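Local coordinates for protein urocanate hydratase (Paenibacillus sp. Soil724D2, PDB 7NED) that catalyses the hydration of urocanate-type substrates with a bound NAD+ cofactor, probably acting on thiourocanate in bacterial ergothioneine catabolism, at residues T5-L10 against L22-E27; R352-S357 against L396-G401. One frame throughout, in Å; residues are numbered along the deposited sequence.

Interactions 1 and 2 lie one against the other, their centres about 12 Å apart, and join the N-terminal and C-terminal family regions of urocanase. Two polar links cross between them: Arg24 NH1 lies 2.8 Å from Leu356 O and Gly9 N lies 2.8 Å from Ser357 O, both probable hydrogen bonds. Packing accompanies these links, with Ala6 CB 3.8 Å from Leu396 CG and Arg8 NE 3.7 Å from Leu396 CD2. The ligand meets interaction 2 at the Arg352 end of strand 351-355, away from Leu356 and Ser357, where Arg352 binds the urocanate carboxylate; the Arg352 side chain is about 9 Å from the bound NAD. Interaction 1 thus adjoins the strand pair at the end remote from the substrate.

Interaction 1: T5-L10 against L22-E27; sequences TAARGL and LLRMLE
Gly9 O is gripped by the guanidinium of Arg24: NH1 of Arg24 donates to it at 2.7 Å with an N-H...O angle of 155°, and NH2 of Arg24 adds a weak second bond to the same oxygen. This carbonyl oxygen sits at the guanidinium edge, close to its plane, while Ala7 CB lies over one face, offset toward the rim and 3.7 Å from Arg24 NE. The Arg24 chain runs extended from CG to NE, which carries its charge from the helix across Ala7 to Gly9. A salt bridge from Arg24 NE to Glu20 also holds the group.

One turn further along, Glu27 OE1 accepts the backbone N-H of Ala7 at 3.1 Å in a nearly straight bond (167°); the N-H approaches OE1 from above the carboxylate plane. The other oxygen of Glu27, OE2, forms a salt bridge with Arg13. Glu27 CB packs on Ala6 CA at 3.4 Å, and Ala6 CB touches Arg24 O at 3.7 Å. Gly9 has backbone angles that would jam a CB against the preceding carbonyl O. Arg24 and Glu27, at positions i and i+3 of helix 17-31, thus tether the irregular N-terminal segment of the urocanase N-terminal domain to that helix.

Interaction 2: R352-S357 against L396-G401; sequences RWVALS and LPARIG. With URO ((2E)-3-(1H-imidazol-4-yl)acrylic acid), chain B.
Backbone bonds pair Trp353 with Arg399 in both directions: Trp353 N to Arg399 O and Arg399 N to Trp353 O, each 3.0 Å. Ala355 N adds a third, reaching Pro397 O at 2.9 Å. Arg352-Ile400 and Val354-Ala398 are the flanking non-hydrogen-bonded pairs. The short strand axes run 4.8 Å apart at 170°, an antiparallel pair in which 398-400 is the outermost strand of the mixed sheet within this chain, next to 351-355.

Side-chain packing follows the sheet faces. On the face of Arg352 and Ala398, Val354 CG1, anti to the backbone N, meets Leu396 CB at 3.6 Å. On the other, the Trp353 indole lies over its neighbour strand, and Arg399 CG touches CZ2 of Trp353 at 3.4 Å. The carbonyl oxygen of Arg399 stands above the centre of the same ring. Replacing Trp353 by alanine would remove the indole that covers Arg399 O and CG and touches Ile366 of helix 360-373, and is likely to leave a gap there.

Hydrogen bonds to the ligand come from Arg352, whose two terminal nitrogens each donate to one oxygen of the urocanate carboxylate: NH1 to OAB at 2.9 Å and NH2 to OAA at 2.6 Å, both fairly straight (171° and 162°). OAA lies at the guanidinium edge, and NH1 also bonds Gln128 O.

Interaction 1: T5-L10 against L22-E27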
# COMPACT_ATOMS: atom_id res chain seq x y z
N THR A 5 31.14 -5.13 6.48
CA THR A 5 30.80 -5.09 7.89
C THR A 5 30.37 -3.68 8.25
O THR A 5 30.78 -2.71 7.61
CB THR A 5 31.98 -5.51 8.79
OG1 THR A 5 33.10 -4.65 8.50
CG2 THR A 5 32.36 -6.97 8.54
N ALA A 6 29.54 -3.58 9.29
CA ALA A 6 29.17 -2.27 9.78
C ALA A 6 30.36 -1.57 10.40
O ALA A 6 31.16 -2.18 11.14
CB ALA A 6 28.04 -2.39 10.82
N ALA A 7 30.46 -0.27 10.14
CA ALA A 7 31.41 0.56 10.85
C ALA A 7 31.18 0.45 12.36
O ALA A 7 30.04 0.49 12.83
CB ALA A 7 31.29 2.02 10.40
N ARG A 8 32.26 0.31 13.11
CA ARG A 8 32.26 0.35 14.56
C ARG A 8 32.87 1.66 15.02
O ARG A 8 33.67 2.26 14.30
CB ARG A 8 33.10 -0.78 15.16
CG ARG A 8 32.34 -1.99 15.57
CD ARG A 8 31.71 -2.61 14.39
NE ARG A 8 31.26 -3.95 14.72
CZ ARG A 8 30.71 -4.78 13.84
NH1 ARG A 8 30.54 -4.39 12.59
NH2 ARG A 8 30.38 -6.02 14.21
N GLY A 9 32.52 2.06 16.24
CA GLY A 9 33.11 3.23 16.85
C GLY A 9 32.28 4.48 16.62
O GLY A 9 31.10 4.45 16.24
N LEU A 10 32.93 5.62 16.83
CA LEU A 10 32.21 6.88 16.94
C LEU A 10 32.58 7.87 15.85
O LEU A 10 32.21 9.05 15.96
CB LEU A 10 32.44 7.50 18.32
CG LEU A 10 32.01 6.58 19.46
CD1 LEU A 10 32.36 7.23 20.78
CD2 LEU A 10 30.51 6.24 19.40
N LEU A 22 21.34 4.73 9.97
CA LEU A 22 20.75 3.99 8.87
C LEU A 22 21.82 3.34 8.02
O LEU A 22 21.64 2.22 7.54
CB LEU A 22 19.84 4.89 8.02
CG LEU A 22 18.73 5.57 8.84
CD1 LEU A 22 17.85 6.49 7.94
CD2 LEU A 22 17.87 4.53 9.60
N LEU A 23 22.92 4.06 7.76
CA LEU A 23 24.02 3.48 6.97
C LEU A 23 24.58 2.25 7.67
O LEU A 23 24.80 1.20 7.04
CB LEU A 23 25.14 4.52 6.75
CG LEU A 23 26.39 3.98 6.03
CD1 LEU A 23 26.01 3.42 4.63
CD2 LEU A 23 27.43 5.08 5.91
N ARG A 24 24.79 2.34 8.97
CA ARG A 24 25.32 1.18 9.68
C ARG A 24 24.32 0.04 9.74
O ARG A 24 24.72 -1.13 9.78
CB ARG A 24 25.74 1.58 11.08
CG ARG A 24 26.95 2.48 11.03
CD ARG A 24 27.50 2.76 12.43
NE ARG A 24 28.60 3.72 12.33
CZ ARG A 24 29.49 3.94 13.31
NH1 ARG A 24 29.41 3.27 14.47
NH2 ARG A 24 30.45 4.83 13.12
N MET A 25 23.02 0.34 9.80
CA MET A 25 22.05 -0.75 9.78
C MET A 25 22.06 -1.46 8.43
O MET A 25 21.92 -2.69 8.34
CB MET A 25 20.66 -0.18 10.11
CG MET A 25 20.55 0.19 11.55
SD MET A 25 18.90 0.75 11.85
CE MET A 25 17.99 -0.78 12.21
N LEU A 26 22.22 -0.69 7.35
CA LEU A 26 22.39 -1.31 6.04
C LEU A 26 23.61 -2.23 6.03
O LEU A 26 23.54 -3.39 5.61
CB LEU A 26 22.50 -0.22 4.96
CG LEU A 26 22.96 -0.66 3.57
CD1 LEU A 26 22.07 -1.75 2.97
CD2 LEU A 26 23.06 0.53 2.63
N GLU A 27 24.75 -1.72 6.51
CA GLU A 27 25.94 -2.55 6.56
C GLU A 27 25.69 -3.77 7.42
O GLU A 27 26.15 -4.88 7.10
CB GLU A 27 27.10 -1.74 7.11
CG GLU A 27 27.52 -0.64 6.16
CD GLU A 27 28.50 0.32 6.79
OE1 GLU A 27 28.45 0.56 8.00
OE2 GLU A 27 29.37 0.82 6.05

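Interaction 2: R352-S357 against L396-G401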
# COMPACT_ATOMS: atom_id res chain seq x y z
N ARG A 352 13.17 -4.34 19.01
CA ARG A 352 14.59 -4.69 19.02
C ARG A 352 15.40 -3.40 18.98
O ARG A 352 14.90 -2.35 18.60
CB ARG A 352 14.93 -5.59 17.82
CG ARG A 352 14.56 -4.90 16.48
CD ARG A 352 14.63 -5.82 15.27
NE ARG A 352 13.75 -7.00 15.36
CZ ARG A 352 13.65 -7.92 14.40
NH1 ARG A 352 14.33 -7.77 13.26
NH2 ARG A 352 12.89 -9.00 14.58
N TRP A 353 16.67 -3.50 19.36
CA TRP A 353 17.52 -2.32 19.32
C TRP A 353 18.94 -2.75 19.03
O TRP A 353 19.32 -3.89 19.24
CB TRP A 353 17.43 -1.53 20.63
CG TRP A 353 17.50 -2.36 21.87
CD1 TRP A 353 18.61 -2.56 22.65
CD2 TRP A 353 16.42 -3.06 22.51
NE1 TRP A 353 18.28 -3.32 23.73
CE2 TRP A 353 16.96 -3.67 23.65
CE3 TRP A 353 15.06 -3.24 22.20
CZ2 TRP A 353 16.19 -4.46 24.51
CZ3 TRP A 353 14.29 -4.03 23.06
CH2 TRP A 353 14.85 -4.62 24.20
N VAL A 354 19.72 -1.83 18.47
CA VAL A 354 21.06 -2.12 18.00
C VAL A 354 22.03 -1.10 18.56
O VAL A 354 21.78 0.11 18.47
CB VAL A 354 21.12 -2.12 16.47
CG1 VAL A 354 22.57 -2.32 15.95
CG2 VAL A 354 20.21 -3.24 15.93
N ALA A 355 23.15 -1.57 19.11
CA ALA A 355 24.18 -0.67 19.63
C ALA A 355 25.06 -0.23 18.46
O ALA A 355 25.97 -0.94 18.05
CB ALA A 355 25.01 -1.38 20.70
N LEU A 356 24.77 0.94 17.89
CA LEU A 356 25.50 1.41 16.72
C LEU A 356 26.98 1.65 17.01
O LEU A 356 27.80 1.65 16.07
CB LEU A 356 24.85 2.68 16.20
CG LEU A 356 23.40 2.44 15.78
CD1 LEU A 356 22.58 3.75 15.82
CD2 LEU A 356 23.33 1.81 14.40
N SER A 357 27.34 1.87 18.27
CA SER A 357 28.76 2.01 18.59
C SER A 357 29.54 0.73 18.28
O SER A 357 30.76 0.79 18.07
CB SER A 357 28.95 2.40 20.05
OG SER A 357 28.58 1.34 20.93
N LEU A 396 26.55 -6.16 14.63
CA LEU A 396 26.48 -5.19 15.70
C LEU A 396 25.76 -5.81 16.90
O LEU A 396 24.76 -6.51 16.71
CB LEU A 396 25.73 -3.94 15.24
CG LEU A 396 26.45 -3.11 14.19
CD1 LEU A 396 25.58 -1.94 13.78
CD2 LEU A 396 27.78 -2.62 14.79
N PRO A 397 26.24 -5.59 18.12
CA PRO A 397 25.48 -6.06 19.29
C PRO A 397 24.05 -5.56 19.22
O PRO A 397 23.81 -4.39 18.92
CB PRO A 397 26.23 -5.44 20.48
CG PRO A 397 27.66 -5.26 19.94
CD PRO A 397 27.48 -4.87 18.50
N ALA A 398 23.09 -6.45 19.50
CA ALA A 398 21.67 -6.11 19.40
C ALA A 398 20.89 -6.95 20.40
O ALA A 398 21.39 -7.96 20.91
CB ALA A 398 21.15 -6.34 17.98
N ARG A 399 19.64 -6.56 20.63
CA ARG A 399 18.78 -7.27 21.56
C ARG A 399 17.36 -7.31 21.03
O ARG A 399 16.89 -6.30 20.48
CB ARG A 399 18.81 -6.62 22.96
CG ARG A 399 17.92 -7.30 24.02
CD ARG A 399 18.39 -8.74 24.38
NE ARG A 399 19.65 -8.75 25.12
CZ ARG A 399 20.73 -9.47 24.80
NH1 ARG A 399 20.75 -10.25 23.71
NH2 ARG A 399 21.81 -9.34 25.54
N ILE A 400 16.72 -8.48 21.16
CA ILE A 400 15.29 -8.64 20.92
C ILE A 400 14.58 -8.60 22.27
O ILE A 400 15.06 -9.17 23.27
CB ILE A 400 14.97 -9.95 20.18
CG1 ILE A 400 13.47 -10.04 19.83
CG2 ILE A 400 15.38 -11.13 20.99
CD1 ILE A 400 13.07 -8.97 18.69
N GLY A 401 13.43 -7.90 22.32
CA GLY A 401 12.72 -7.88 23.59
C GLY A 401 11.29 -7.48 23.36
O GLY A 401 11.01 -6.33 22.99
OAA URO B . 13.21 -10.69 12.60
CAI URO B . 13.47 -10.38 11.36
OAB URO B . 14.33 -9.66 11.05
CAC URO B . 12.63 -10.93 10.28
CAD URO B . 11.63 -11.72 10.58
CAJ URO B . 10.94 -12.15 9.42
CAF URO B . 10.06 -13.19 9.31
NAH URO B . 9.74 -13.42 8.00
CAE URO B . 10.42 -12.51 7.33
NAG URO B . 11.16 -11.73 8.14